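Local coordinates for uncharacterized protein (Treponema denticola ATCC 35404, PDB 6R9N) that serves as an iron(II) and oxygen sensor in bacterial chemotaxis, stabilising a peroxide adduct at a di-iron centre in a metallo-beta-lactamase-like fold, at residues 47-52 against 75-80; 100-105 against 119-124; 212-217 against 237-242. One frame throughout, in Å; residues are numbered along the deposited sequence.

Interaction 1 of 3, residues 47-52 against 75-80. With FE (Fe (III) ion), chain D.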
ATOM      1  N   VAL A  47       8.855   6.277  21.304  1.00 28.33           N
ATOM      2  CA  VAL A  47       8.186   6.472  20.019  1.00 28.20           C
ATOM      3  C   VAL A  47       8.648   5.335  19.114  1.00 28.79           C
ATOM      4  O   VAL A  47       9.852   5.188  18.869  1.00 26.83           O
ATOM      5  CB  VAL A  47       8.517   7.838  19.386  1.00 29.63           C
ATOM      6  CG1 VAL A  47       7.869   7.968  18.007  1.00 27.30           C
ATOM      7  CG2 VAL A  47       8.108   8.997  20.313  1.00 25.77           C
ATOM      8  N   LEU A  48       7.709   4.518  18.653  1.00 28.18           N
ATOM      9  CA  LEU A  48       8.017   3.331  17.860  1.00 30.84           C
ATOM     10  C   LEU A  48       7.785   3.609  16.382  1.00 27.55           C
ATOM     11  O   LEU A  48       6.690   4.026  15.998  1.00 27.69           O
ATOM     12  CB  LEU A  48       7.146   2.165  18.326  1.00 27.80           C
ATOM     13  CG  LEU A  48       7.479   0.746  17.878  1.00 33.94           C
ATOM     14  CD1 LEU A  48       8.959   0.417  18.133  1.00 33.95           C
ATOM     15  CD2 LEU A  48       6.556  -0.230  18.615  1.00 34.56           C
ATOM     16  N   LEU A  49       8.791   3.324  15.547  1.00 28.56           N
ATOM     17  CA  LEU A  49       8.711   3.595  14.114  1.00 26.90           C
ATOM     18  C   LEU A  49       8.555   2.300  13.319  1.00 31.37           C
ATOM     19  O   LEU A  49       9.410   1.409  13.399  1.00 27.81           O
ATOM     20  CB  LEU A  49       9.948   4.350  13.629  1.00 27.30           C
ATOM     21  CG  LEU A  49      10.323   5.668  14.296  1.00 27.24           C
ATOM     22  CD1 LEU A  49      11.292   6.445  13.440  1.00 25.74           C
ATOM     23  CD2 LEU A  49       9.104   6.502  14.567  1.00 29.33           C
ATOM     24  N   ASP A  50       7.484   2.235  12.506  1.00 28.16           N
ATOM     25  CA  ASP A  50       7.157   1.145  11.583  1.00 31.31           C
ATOM     26  C   ASP A  50       7.469  -0.213  12.194  1.00 34.74           C
ATOM     27  O   ASP A  50       8.367  -0.931  11.731  1.00 38.77           O
ATOM     28  CB  ASP A  50       7.901   1.323  10.260  1.00 31.92           C
ATOM     29  CG  ASP A  50       7.247   2.364   9.374  1.00 36.99           C
ATOM     30  OD1 ASP A  50       6.407   3.143   9.898  1.00 30.57           O
ATOM     31  OD2 ASP A  50       7.560   2.407   8.156  1.00 36.64           O
ATOM     32  N   PRO A  51       6.764  -0.584  13.258  1.00 36.16           N
ATOM     33  CA  PRO A  51       7.062  -1.828  13.958  1.00 39.82           C
ATOM     34  C   PRO A  51       6.527  -3.065  13.263  1.00 42.31           C
ATOM     35  O   PRO A  51       6.643  -4.158  13.824  1.00 49.26           O
ATOM     36  CB  PRO A  51       6.349  -1.611  15.297  1.00 40.82           C
ATOM     37  CG  PRO A  51       5.098  -0.867  14.885  1.00 36.08           C
ATOM     38  CD  PRO A  51       5.488   0.002  13.709  1.00 35.22           C
ATOM     39  N   GLY A  52       5.977  -2.917  12.060  1.00 39.11           N
ATOM     40  CA  GLY A  52       5.184  -3.983  11.489  1.00 45.28           C
ATOM     41  C   GLY A  52       5.967  -5.255  11.280  1.00 49.70           C
ATOM     42  O   GLY A  52       7.191  -5.269  11.151  1.00 54.68           O
ATOM     43  N   THR A  75       3.725   6.807  21.452  1.00 31.14           N
ATOM     44  CA  THR A  75       3.460   7.092  20.052  1.00 31.48           C
ATOM     45  C   THR A  75       3.989   5.959  19.183  1.00 27.75           C
ATOM     46  O   THR A  75       5.063   5.421  19.440  1.00 32.66           O
ATOM     47  CB  THR A  75       4.108   8.426  19.648  1.00 30.89           C
ATOM     48  OG1 THR A  75       3.433   9.498  20.317  1.00 37.26           O
ATOM     49  CG2 THR A  75       4.016   8.660  18.145  1.00 30.78           C
ATOM     50  N   ILE A  76       3.226   5.600  18.162  1.00 30.80           N
ATOM     51  CA  ILE A  76       3.640   4.635  17.154  1.00 29.49           C
ATOM     52  C   ILE A  76       3.436   5.296  15.798  1.00 29.02           C
ATOM     53  O   ILE A  76       2.338   5.774  15.496  1.00 28.82           O
ATOM     54  CB  ILE A  76       2.836   3.331  17.257  1.00 28.44           C
ATOM     55  CG1 ILE A  76       3.145   2.625  18.573  1.00 29.64           C
ATOM     56  CG2 ILE A  76       3.124   2.424  16.079  1.00 31.10           C
ATOM     57  CD1 ILE A  76       2.137   1.547  18.920  1.00 34.58           C
ATOM     58  N   PHE A  77       4.490   5.343  14.995  1.00 23.52           N
ATOM     59  CA  PHE A  77       4.481   6.042  13.720  1.00 23.55           C
ATOM     60  C   PHE A  77       4.467   5.016  12.599  1.00 26.84           C
ATOM     61  O   PHE A  77       5.289   4.097  12.595  1.00 27.26           O
ATOM     62  CB  PHE A  77       5.698   6.949  13.606  1.00 22.48           C
ATOM     63  CG  PHE A  77       5.850   7.612  12.263  1.00 27.83           C
ATOM     64  CD1 PHE A  77       5.266   8.853  12.019  1.00 23.75           C
ATOM     65  CD2 PHE A  77       6.602   7.013  11.256  1.00 23.60           C
ATOM     66  CE1 PHE A  77       5.423   9.478  10.807  1.00 24.54           C
ATOM     67  CE2 PHE A  77       6.762   7.628  10.034  1.00 24.31           C
ATOM     68  CZ  PHE A  77       6.171   8.859   9.802  1.00 26.04           C
ATOM     69  N   PHE A  78       3.525   5.162  11.672  1.00 24.90           N
ATOM     70  CA  PHE A  78       3.421   4.323  10.480  1.00 28.55           C
ATOM     71  C   PHE A  78       3.738   5.200   9.276  1.00 28.78           C
ATOM     72  O   PHE A  78       2.975   6.130   8.969  1.00 23.50           O
ATOM     73  CB  PHE A  78       2.010   3.742  10.315  1.00 26.15           C
ATOM     74  CG  PHE A  78       1.656   2.652  11.278  1.00 28.43           C
ATOM     75  CD1 PHE A  78       2.558   2.174  12.194  1.00 32.43           C
ATOM     76  CD2 PHE A  78       0.402   2.085  11.241  1.00 38.14           C
ATOM     77  CE1 PHE A  78       2.212   1.159  13.068  1.00 33.85           C
ATOM     78  CE2 PHE A  78       0.051   1.065  12.115  1.00 43.89           C
ATOM     79  CZ  PHE A  78       0.963   0.609  13.032  1.00 41.34           C
ATOM     80  N   SER A  79       4.829   4.888   8.568  1.00 25.95           N
ATOM     81  CA  SER A  79       5.167   5.689   7.394  1.00 25.45           C
ATOM     82  C   SER A  79       4.056   5.615   6.343  1.00 22.97           C
ATOM     83  O   SER A  79       3.762   6.614   5.674  1.00 24.01           O
ATOM     84  CB  SER A  79       6.512   5.245   6.804  1.00 23.06           C
ATOM     85  OG  SER A  79       6.470   3.903   6.348  1.00 26.14           O
ATOM     86  N   HIS A  80       3.417   4.457   6.191  1.00 21.20           N
ATOM     87  CA  HIS A  80       2.301   4.311   5.237  1.00 25.88           C
ATOM     88  C   HIS A  80       1.552   3.015   5.566  1.00 26.06           C
ATOM     89  O   HIS A  80       1.700   2.467   6.663  1.00 23.98           O
ATOM     90  CB  HIS A  80       2.803   4.368   3.781  1.00 19.25           C
ATOM     91  CG  HIS A  80       3.786   3.293   3.424  1.00 26.87           C
ATOM     92  ND1 HIS A  80       4.993   3.131   4.076  1.00 26.13           N
ATOM     93  CD2 HIS A  80       3.746   2.334   2.464  1.00 25.69           C
ATOM     94  CE1 HIS A  80       5.653   2.121   3.530  1.00 26.73           C
ATOM     95  NE2 HIS A  80       4.915   1.616   2.557  1.00 26.47           N
TER
HETATM   96 FE    FE D 302       5.931   0.116   0.997  1.00 22.58          FE

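Interaction 2 of 3, residues 100-105 against 119-124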
ATOM      1  N   ILE A 100      -1.481   6.131  17.291  1.00 34.06           N
ATOM      2  CA  ILE A 100      -0.828   5.717  16.056  1.00 35.41           C
ATOM      3  C   ILE A 100      -0.915   6.849  15.042  1.00 33.90           C
ATOM      4  O   ILE A 100      -2.012   7.268  14.651  1.00 26.65           O
ATOM      5  CB  ILE A 100      -1.449   4.432  15.499  1.00 35.99           C
ATOM      6  CG1 ILE A 100      -1.185   3.287  16.466  1.00 42.14           C
ATOM      7  CG2 ILE A 100      -0.858   4.114  14.148  1.00 36.23           C
ATOM      8  CD1 ILE A 100      -1.702   1.978  15.981  1.00 44.96           C
ATOM      9  N   TYR A 101       0.244   7.313  14.587  1.00 27.22           N
ATOM     10  CA  TYR A 101       0.299   8.372  13.594  1.00 27.14           C
ATOM     11  C   TYR A 101       0.397   7.748  12.213  1.00 29.32           C
ATOM     12  O   TYR A 101       1.281   6.919  11.954  1.00 27.87           O
ATOM     13  CB  TYR A 101       1.490   9.292  13.836  1.00 26.50           C
ATOM     14  CG  TYR A 101       1.335  10.282  14.987  1.00 28.99           C
ATOM     15  CD1 TYR A 101       1.169   9.843  16.297  1.00 33.46           C
ATOM     16  CD2 TYR A 101       1.383  11.657  14.755  1.00 28.76           C
ATOM     17  CE1 TYR A 101       1.042  10.760  17.364  1.00 35.53           C
ATOM     18  CE2 TYR A 101       1.261  12.578  15.798  1.00 32.58           C
ATOM     19  CZ  TYR A 101       1.091  12.130  17.103  1.00 37.15           C
ATOM     20  OH  TYR A 101       0.963  13.054  18.143  1.00 37.06           O
ATOM     21  N   ILE A 102      -0.514   8.151  11.333  1.00 23.16           N
ATOM     22  CA  ILE A 102      -0.526   7.665   9.965  1.00 26.86           C
ATOM     23  C   ILE A 102      -1.214   8.720   9.119  1.00 29.28           C
ATOM     24  O   ILE A 102      -2.020   9.509   9.622  1.00 30.31           O
ATOM     25  CB  ILE A 102      -1.231   6.287   9.878  1.00 30.40           C
ATOM     26  CG1 ILE A 102      -0.933   5.623   8.523  1.00 28.49           C
ATOM     27  CG2 ILE A 102      -2.726   6.442  10.162  1.00 24.04           C
ATOM     28  CD1 ILE A 102      -1.241   4.158   8.484  1.00 25.57           C
ATOM     29  N   SER A 103      -0.868   8.757   7.841  1.00 26.97           N
ATOM     30  CA  SER A 103      -1.543   9.646   6.904  1.00 27.33           C
ATOM     31  C   SER A 103      -3.055   9.550   7.023  1.00 26.86           C
ATOM     32  O   SER A 103      -3.620   8.461   7.141  1.00 24.33           O
ATOM     33  CB  SER A 103      -1.137   9.310   5.472  1.00 22.87           C
ATOM     34  OG  SER A 103      -1.866  10.138   4.580  1.00 25.99           O
ATOM     35  N   SER A 104      -3.712  10.710   6.975  1.00 25.09           N
ATOM     36  CA  SER A 104      -5.172  10.725   6.927  1.00 27.87           C
ATOM     37  C   SER A 104      -5.725   9.926   5.743  1.00 24.79           C
ATOM     38  O   SER A 104      -6.881   9.509   5.789  1.00 27.74           O
ATOM     39  CB  SER A 104      -5.684  12.165   6.896  1.00 27.43           C
ATOM     40  OG  SER A 104      -5.357  12.786   5.673  1.00 30.23           O
ATOM     41  N   LEU A 105      -4.917   9.661   4.708  1.00 26.90           N
ATOM     42  CA  LEU A 105      -5.386   8.831   3.593  1.00 26.86           C
ATOM     43  C   LEU A 105      -5.781   7.431   4.040  1.00 26.81           C
ATOM     44  O   LEU A 105      -6.599   6.783   3.375  1.00 29.33           O
ATOM     45  CB  LEU A 105      -4.316   8.714   2.503  1.00 20.76           C
ATOM     46  CG  LEU A 105      -4.292   9.721   1.362  1.00 24.85           C
ATOM     47  CD1 LEU A 105      -3.984  11.086   1.909  1.00 24.26           C
ATOM     48  CD2 LEU A 105      -3.271   9.320   0.291  1.00 23.67           C
ATOM     49  N   SER A 119     -10.138   6.198  18.314  1.00 47.13           N
ATOM     50  CA  SER A 119      -9.475   7.154  19.193  1.00 50.15           C
ATOM     51  C   SER A 119      -7.975   6.905  19.318  1.00 49.69           C
ATOM     52  O   SER A 119      -7.282   7.719  19.940  1.00 48.95           O
ATOM     53  CB  SER A 119     -10.112   7.137  20.580  1.00 52.13           C
ATOM     54  OG  SER A 119      -9.669   6.018  21.330  1.00 55.14           O
ATOM     55  N   ARG A 120      -7.462   5.791  18.789  1.00 45.34           N
ATOM     56  CA  ARG A 120      -6.021   5.582  18.782  1.00 46.81           C
ATOM     57  C   ARG A 120      -5.314   6.272  17.616  1.00 44.81           C
ATOM     58  O   ARG A 120      -4.085   6.368  17.640  1.00 44.13           O
ATOM     59  CB  ARG A 120      -5.696   4.082  18.750  1.00 51.40           C
ATOM     60  CG  ARG A 120      -6.536   3.209  19.680  1.00 52.85           C
ATOM     61  CD  ARG A 120      -6.128   3.355  21.139  1.00 52.82           C
ATOM     62  NE  ARG A 120      -4.703   3.100  21.352  1.00 53.37           N
ATOM     63  CZ  ARG A 120      -4.205   2.012  21.939  1.00 49.27           C
ATOM     64  NH1 ARG A 120      -5.001   1.046  22.373  1.00 49.41           N
ATOM     65  NH2 ARG A 120      -2.899   1.886  22.085  1.00 42.00           N
ATOM     66  N   MET A 121      -6.049   6.754  16.610  1.00 44.68           N
ATOM     67  CA  MET A 121      -5.458   7.288  15.383  1.00 40.51           C
ATOM     68  C   MET A 121      -5.230   8.792  15.439  1.00 36.66           C
ATOM     69  O   MET A 121      -6.132   9.546  15.814  1.00 39.01           O
ATOM     70  CB  MET A 121      -6.358   6.972  14.189  1.00 41.02           C
ATOM     71  CG  MET A 121      -6.748   5.520  14.123  1.00 47.13           C
ATOM     72  SD  MET A 121      -5.265   4.531  13.930  1.00 47.82           S
ATOM     73  CE  MET A 121      -5.159   4.523  12.137  1.00 39.83           C
ATOM     74  N   VAL A 122      -4.024   9.219  15.077  1.00 35.49           N
ATOM     75  CA  VAL A 122      -3.730  10.619  14.794  1.00 29.02           C
ATOM     76  C   VAL A 122      -3.503  10.752  13.287  1.00 32.45           C
ATOM     77  O   VAL A 122      -2.443  10.350  12.785  1.00 27.73           O
ATOM     78  CB  VAL A 122      -2.513  11.120  15.578  1.00 32.77           C
ATOM     79  CG1 VAL A 122      -2.294  12.600  15.254  1.00 31.59           C
ATOM     80  CG2 VAL A 122      -2.694  10.866  17.096  1.00 28.46           C
ATOM     81  N   PRO A 123      -4.433  11.348  12.534  1.00 35.31           N
ATOM     82  CA  PRO A 123      -4.245  11.458  11.079  1.00 30.22           C
ATOM     83  C   PRO A 123      -3.265  12.576  10.760  1.00 31.38           C
ATOM     84  O   PRO A 123      -3.403  13.697  11.248  1.00 33.71           O
ATOM     85  CB  PRO A 123      -5.653  11.781  10.555  1.00 33.85           C
ATOM     86  CG  PRO A 123      -6.588  11.627  11.764  1.00 40.10           C
ATOM     87  CD  PRO A 123      -5.734  11.889  12.964  1.00 33.74           C
ATOM     88  N   ILE A 124      -2.265  12.277   9.943  1.00 32.26           N
ATOM     89  CA  ILE A 124      -1.292  13.277   9.515  1.00 29.55           C
ATOM     90  C   ILE A 124      -1.846  13.953   8.266  1.00 26.31           C
ATOM     91  O   ILE A 124      -2.165  13.257   7.293  1.00 23.22           O
ATOM     92  CB  ILE A 124       0.085  12.661   9.240  1.00 27.13           C
ATOM     93  CG1 ILE A 124       0.541  11.795  10.424  1.00 29.05           C
ATOM     94  CG2 ILE A 124       1.090  13.772   9.000  1.00 24.68           C
ATOM     95  CD1 ILE A 124       1.821  11.026  10.139  1.00 29.59           C
TER
HETATM   96  O   HOH W   1      -1.704  12.720   4.673  1.00 21.85           O

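Interaction 3 of 3, residues 212-217 against 237-242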
ATOM      1  N   TYR A 212      13.307  19.239  -0.662  1.00 29.69           N
ATOM      2  CA  TYR A 212      12.719  19.423   0.661  1.00 29.23           C
ATOM      3  C   TYR A 212      13.643  18.874   1.737  1.00 32.41           C
ATOM      4  O   TYR A 212      13.966  19.564   2.715  1.00 30.58           O
ATOM      5  CB  TYR A 212      11.349  18.733   0.702  1.00 30.03           C
ATOM      6  CG  TYR A 212      10.467  19.015   1.905  1.00 28.44           C
ATOM      7  CD1 TYR A 212      10.748  18.458   3.146  1.00 29.78           C
ATOM      8  CD2 TYR A 212       9.327  19.805   1.787  1.00 31.16           C
ATOM      9  CE1 TYR A 212       9.937  18.702   4.251  1.00 28.18           C
ATOM     10  CE2 TYR A 212       8.499  20.051   2.881  1.00 28.96           C
ATOM     11  CZ  TYR A 212       8.812  19.488   4.110  1.00 31.41           C
ATOM     12  OH  TYR A 212       8.011  19.714   5.204  1.00 35.74           O
ATOM     13  N   VAL A 213      14.119  17.644   1.546  1.00 27.23           N
ATOM     14  CA  VAL A 213      14.914  16.998   2.578  1.00 29.16           C
ATOM     15  C   VAL A 213      16.250  17.700   2.748  1.00 31.17           C
ATOM     16  O   VAL A 213      16.726  17.871   3.875  1.00 33.06           O
ATOM     17  CB  VAL A 213      15.090  15.503   2.245  1.00 31.48           C
ATOM     18  CG1 VAL A 213      16.251  14.880   3.053  1.00 30.47           C
ATOM     19  CG2 VAL A 213      13.789  14.764   2.496  1.00 29.43           C
ATOM     20  N   ARG A 214      16.839  18.185   1.649  1.00 34.39           N
ATOM     21  CA  ARG A 214      18.103  18.911   1.740  1.00 36.55           C
ATOM     22  C   ARG A 214      17.988  20.115   2.672  1.00 37.90           C
ATOM     23  O   ARG A 214      18.963  20.482   3.336  1.00 35.30           O
ATOM     24  CB  ARG A 214      18.564  19.348   0.344  1.00 36.55           C
ATOM     25  CG  ARG A 214      19.397  18.312  -0.407  1.00 36.10           C
ATOM     26  CD  ARG A 214      20.057  18.945  -1.620  1.00 44.18           C
ATOM     27  NE  ARG A 214      20.571  18.001  -2.623  1.00 44.48           N
ATOM     28  CZ  ARG A 214      20.244  18.050  -3.918  1.00 44.86           C
ATOM     29  NH1 ARG A 214      20.751  17.179  -4.787  1.00 40.59           N
ATOM     30  NH2 ARG A 214      19.391  18.972  -4.348  1.00 45.47           N
ATOM     31  N   ARG A 215      16.807  20.730   2.746  1.00 35.21           N
ATOM     32  CA  ARG A 215      16.638  21.891   3.613  1.00 38.49           C
ATOM     33  C   ARG A 215      16.611  21.490   5.079  1.00 38.72           C
ATOM     34  O   ARG A 215      17.052  22.260   5.938  1.00 39.11           O
ATOM     35  CB  ARG A 215      15.362  22.643   3.256  1.00 36.30           C
ATOM     36  CG  ARG A 215      15.424  23.328   1.912  1.00 44.36           C
ATOM     37  CD  ARG A 215      14.166  24.153   1.674  1.00 47.13           C
ATOM     38  NE  ARG A 215      14.153  25.337   2.529  1.00 55.95           N
ATOM     39  CZ  ARG A 215      13.466  25.440   3.663  1.00 64.10           C
ATOM     40  NH1 ARG A 215      13.526  26.560   4.374  1.00 70.53           N
ATOM     41  NH2 ARG A 215      12.707  24.431   4.084  1.00 65.64           N
ATOM     42  N   LEU A 216      16.053  20.327   5.401  1.00 36.02           N
ATOM     43  CA  LEU A 216      16.470  19.698   6.637  1.00 38.50           C
ATOM     44  C   LEU A 216      17.938  19.350   6.466  1.00 40.57           C
ATOM     45  O   LEU A 216      18.392  19.040   5.370  1.00 48.60           O
ATOM     46  CB  LEU A 216      15.649  18.441   6.927  1.00 34.53           C
ATOM     47  CG  LEU A 216      14.154  18.312   6.633  1.00 30.85           C
ATOM     48  CD1 LEU A 216      13.838  16.840   6.468  1.00 31.94           C
ATOM     49  CD2 LEU A 216      13.314  18.892   7.744  1.00 34.20           C
ATOM     50  N   ASN A 217      18.691  19.406   7.509  1.00 38.67           N
ATOM     51  CA  ASN A 217      20.052  19.006   7.160  1.00 44.39           C
ATOM     52  C   ASN A 217      20.348  17.705   7.875  1.00 37.71           C
ATOM     53  O   ASN A 217      21.052  17.715   8.885  1.00 36.49           O
ATOM     54  CB  ASN A 217      21.081  20.078   7.521  1.00 47.55           C
ATOM     55  CG  ASN A 217      20.798  21.391   6.837  1.00 54.25           C
ATOM     56  OD1 ASN A 217      20.052  22.233   7.358  1.00 57.14           O
ATOM     57  ND2 ASN A 217      21.365  21.570   5.645  1.00 49.28           N
ATOM     58  N   PHE A 237      23.456   9.560  -1.530  1.00 32.32           N
ATOM     59  CA  PHE A 237      22.120   9.065  -1.832  1.00 33.12           C
ATOM     60  C   PHE A 237      21.245  10.169  -2.420  1.00 29.52           C
ATOM     61  O   PHE A 237      20.595   9.983  -3.457  1.00 27.53           O
ATOM     62  CB  PHE A 237      21.468   8.478  -0.578  1.00 29.77           C
ATOM     63  CG  PHE A 237      20.046   8.082  -0.807  1.00 27.66           C
ATOM     64  CD1 PHE A 237      19.749   6.922  -1.509  1.00 29.02           C
ATOM     65  CD2 PHE A 237      19.014   8.901  -0.411  1.00 24.75           C
ATOM     66  CE1 PHE A 237      18.446   6.571  -1.755  1.00 28.24           C
ATOM     67  CE2 PHE A 237      17.712   8.557  -0.663  1.00 28.74           C
ATOM     68  CZ  PHE A 237      17.425   7.385  -1.338  1.00 23.49           C
ATOM     69  N   LEU A 238      21.221  11.333  -1.768  1.00 28.88           N
ATOM     70  CA  LEU A 238      20.381  12.429  -2.246  1.00 29.88           C
ATOM     71  C   LEU A 238      20.753  12.841  -3.666  1.00 31.58           C
ATOM     72  O   LEU A 238      19.868  13.078  -4.501  1.00 30.87           O
ATOM     73  CB  LEU A 238      20.486  13.622  -1.299  1.00 32.75           C
ATOM     74  CG  LEU A 238      19.991  13.352   0.119  1.00 30.48           C
ATOM     75  CD1 LEU A 238      20.052  14.598   0.998  1.00 32.45           C
ATOM     76  CD2 LEU A 238      18.585  12.795   0.053  1.00 32.55           C
ATOM     77  N   ASN A 239      22.055  12.922  -3.969  1.00 29.84           N
ATOM     78  CA  ASN A 239      22.466  13.304  -5.321  1.00 34.26           C
ATOM     79  C   ASN A 239      21.987  12.283  -6.341  1.00 35.80           C
ATOM     80  O   ASN A 239      21.445  12.650  -7.395  1.00 34.40           O
ATOM     81  CB  ASN A 239      23.989  13.454  -5.400  1.00 33.50           C
ATOM     82  CG  ASN A 239      24.501  14.651  -4.620  1.00 41.32           C
ATOM     83  OD1 ASN A 239      23.734  15.554  -4.256  1.00 43.93           O
ATOM     84  ND2 ASN A 239      25.807  14.665  -4.352  1.00 42.83           N
ATOM     85  N   TRP A 240      22.142  10.994  -6.024  1.00 29.94           N
ATOM     86  CA  TRP A 240      21.709   9.939  -6.935  1.00 31.77           C
ATOM     87  C   TRP A 240      20.197   9.984  -7.157  1.00 34.22           C
ATOM     88  O   TRP A 240      19.718   9.877  -8.295  1.00 30.99           O
ATOM     89  CB  TRP A 240      22.145   8.586  -6.386  1.00 26.94           C
ATOM     90  CG  TRP A 240      21.541   7.417  -7.087  1.00 29.85           C
ATOM     91  CD1 TRP A 240      21.961   6.853  -8.258  1.00 30.69           C
ATOM     92  CD2 TRP A 240      20.416   6.645  -6.651  1.00 28.15           C
ATOM     93  NE1 TRP A 240      21.165   5.776  -8.580  1.00 33.59           N
ATOM     94  CE2 TRP A 240      20.209   5.629  -7.611  1.00 30.02           C
ATOM     95  CE3 TRP A 240      19.566   6.712  -5.541  1.00 27.02           C
ATOM     96  CZ2 TRP A 240      19.193   4.688  -7.489  1.00 29.43           C
ATOM     97  CZ3 TRP A 240      18.554   5.783  -5.425  1.00 26.61           C
ATOM     98  CH2 TRP A 240      18.373   4.783  -6.395  1.00 30.56           C
ATOM     99  N   LEU A 241      19.427  10.141  -6.075  1.00 32.79           N
ATOM    100  CA  LEU A 241      17.971  10.088  -6.183  1.00 30.52           C
ATOM    101  C   LEU A 241      17.419  11.257  -6.994  1.00 37.13           C
ATOM    102  O   LEU A 241      16.507  11.076  -7.813  1.00 33.99           O
ATOM    103  CB  LEU A 241      17.346  10.074  -4.784  1.00 29.68           C
ATOM    104  CG  LEU A 241      15.823   9.905  -4.763  1.00 33.63           C
ATOM    105  CD1 LEU A 241      15.397   8.626  -5.507  1.00 26.18           C
ATOM    106  CD2 LEU A 241      15.277   9.929  -3.336  1.00 26.43           C
ATOM    107  N   SER A 242      17.978  12.459  -6.805  1.00 30.66           N
ATOM    108  CA  SER A 242      17.400  13.643  -7.428  1.00 33.14           C
ATOM    109  C   SER A 242      17.427  13.560  -8.947  1.00 32.91           C
ATOM    110  O   SER A 242      16.578  14.162  -9.607  1.00 32.24           O
ATOM    111  CB  SER A 242      18.129  14.901  -6.956  1.00 33.00           C
ATOM    112  OG  SER A 242      19.450  14.905  -7.456  1.00 38.21           O
TER
HETATM  113  O   HOH W   2      22.299  16.785  -1.421  1.00 39.79           O

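Interaction 1 of 3, residues 47-52 against 75-80
Pro-51 pushes its ring into the corner between Phe-78 and Ile-76, meeting both side chains at about a right angle. Its CD comes to 3.5 Å from CE1 of Phe-78, and its CG meets CG2 of Ile-76. On that same side Leu-48 sets its CB against CG1 of Ile-76, and Trp-92 of helix 89-95 packs down on Leu-48, Pro-51 and Ile-76. Turn to the other face of the sheet and the bumps are different: CD2 of Leu-49 slants in over CB of Phe-77 at 3.6 Å, while Val-47 runs alongside Thr-75, its CG1 against the CG2 methyl of the threonine. Phe-164 of strand 162-164 meets Leu-49 and Phe-77 there. Backbone hydrogen bonds of the parallel strand pair hold 47-49 and 75-77 in step, ending with Asp-50 N to Phe-77 O at 2.9 Å. Beyond the strands, the Asp-50 carboxylate straddles Ser-79. Asp-50 OD1 accepts from Ser-79 N at 2.7 Å. Asp-50 OD2 accepts from Ser-79 OG at 2.6 Å; each uses its syn lone pair. Ser-79 can offer both because OG is tucked between its own N and carbonyl carbon (chi1 63°). Ser-79 OG also accepts from ND1 of His-80 at 2.8 Å, nearly in the imidazole plane, which steadies the ring as NE2 binds iron. Asp-82, His-148 and Asp-167 are the other protein ligands of this ion. The two strands are neighbouring parallel strands of a beta-alpha-beta unit, joined through helix 57-65, and the turns after them lead into the metallo-beta-lactamase-type di-iron site.

Interaction 2 of 3, residues 100-105 against 119-124
Val-122 sits squarely over one face of the Tyr-101 ring. Its CB is 3.8 Å from the ring centroid and only 2° off the normal, a CH-pi contact, with its two methyls spread across the ring: CG1 comes to 3.6 Å from CE2, and CG2 lies over CE1. Both side chains leave the sheet in the same direction. Ile-124, next but one along the strand, approaches the same ring at its edge with CG1 and reaches CB of Tyr-101 with CD1.

On the opposite face Met-121 folds back along Ile-100 and Ile-102. Bends at chi2 (-62°) and chi3 (-89°) carry SD past CB of Ile-100 and bring CE to 3.7 Å from CG2 of Ile-102. Pro-123 completes that row, its CB against CB of Ser-104, and Val-107 of helix 104-107 touches Ile-102, Met-121 and Pro-123.

Five backbone bonds run the length of the parallel pair, from Ile-100 N to Arg-120 O through to Ser-104 N to Ile-124 O at 3.0 Å. The guanidinium of Arg-120 turns away to bind the carbonyls of Ala-98 and Thr-96. At the far end Ser-103 is the N-cap of helix 104-107, its OG accepting from Leu-105 N at 3.1 Å. The same OG donates to a water, which in turn donates to Ile-124 O at 2.7 Å. Leu-105 O then meets the hydroxyl of Tyr-199 of the second subunit.

Strand 121-124 is outermost in its sheet within this chain, and Pro-123 brings no N-H to its outer side. Both faces are joined by apolar contacts, and the polar work is left to the backbone and to Ser-103. Ile-124 O takes Ser-104 N directly and the Ser-103 hydroxyl through a water, so the start of the helix is tied to the edge strand.

Interaction 3 of 3, residues 212-217 against 237-242
This is a loose, partly buried contact between two helices, in which the last turn of helix 203-215 meets residues 237-242 of helix 232-242 through a few side chains. Leu-238 supplies the apolar part. Its CD1 reaches CG of Arg-214 at 4.0 Å and CG1 of Val-213 at 4.3 Å, so the leucine tip lies against the valine and the first part of the arginine chain. Arg-214 and Leu-238 pass in opposite senses, each chain lying along the other: the arginine, extended from CG to NE, runs on past the leucine to Asn-239, one residue further along helix 232-242.

In the chain the two helices are separated by the short strands 220-222 and 229-230 of the six-stranded sheet. Helix 203-215 rests on that sheet through Tyr-212 and Leu-216, which touch strand 138-143, and the pair is consistent with one helical layer of the alpha-beta-beta-alpha sandwich of metallo-beta-lactamases. Leu-241, one turn along from Leu-238, packs instead on Val-206, Trp-209 and Val-210, earlier in helix 203-215.

The polar end is slack. Arg-214 NH1 gives a weak hydrogen bond of 3.4 Å to OD1 of Asn-239, which stands at the edge of the guanidinium, with the amide plane turned 55° from it. The CB of Asn-239 points away from the other helix, but with CG anti to its carbonyl carbon (chi1 -69°) the amide comes round to the arginine. Ser-242 OG lies 3.7 Å from Arg-214 NH1 without bonding to it; that hydroxyl is turned back along its own helix and donates to the Asn-239 carbonyl O at 3.0 Å.

Interactions 1 and 2 belong to one sheet and share a seam, since strands 73-77 and 99-103 are neighbours in it. Tyr-101 probably bonds across it twice, N to Ile-76 O at 2.8 Å and O to Phe-78 N at 2.9 Å. Their centres are about 11 Å apart, but only interaction 1 holds an iron ligand, His-80; in interaction 2 the side chain of Ile-102 stays about 11 Å from the bound oxygen atom. The side chain of Ser-79 is about 6 Å from a bound oxygen atom. Interaction 3 touches neither: its centre is about 23 Å from the centre of interaction 1 and about 26 Å from that of interaction 2, within the helices beside the other sheet.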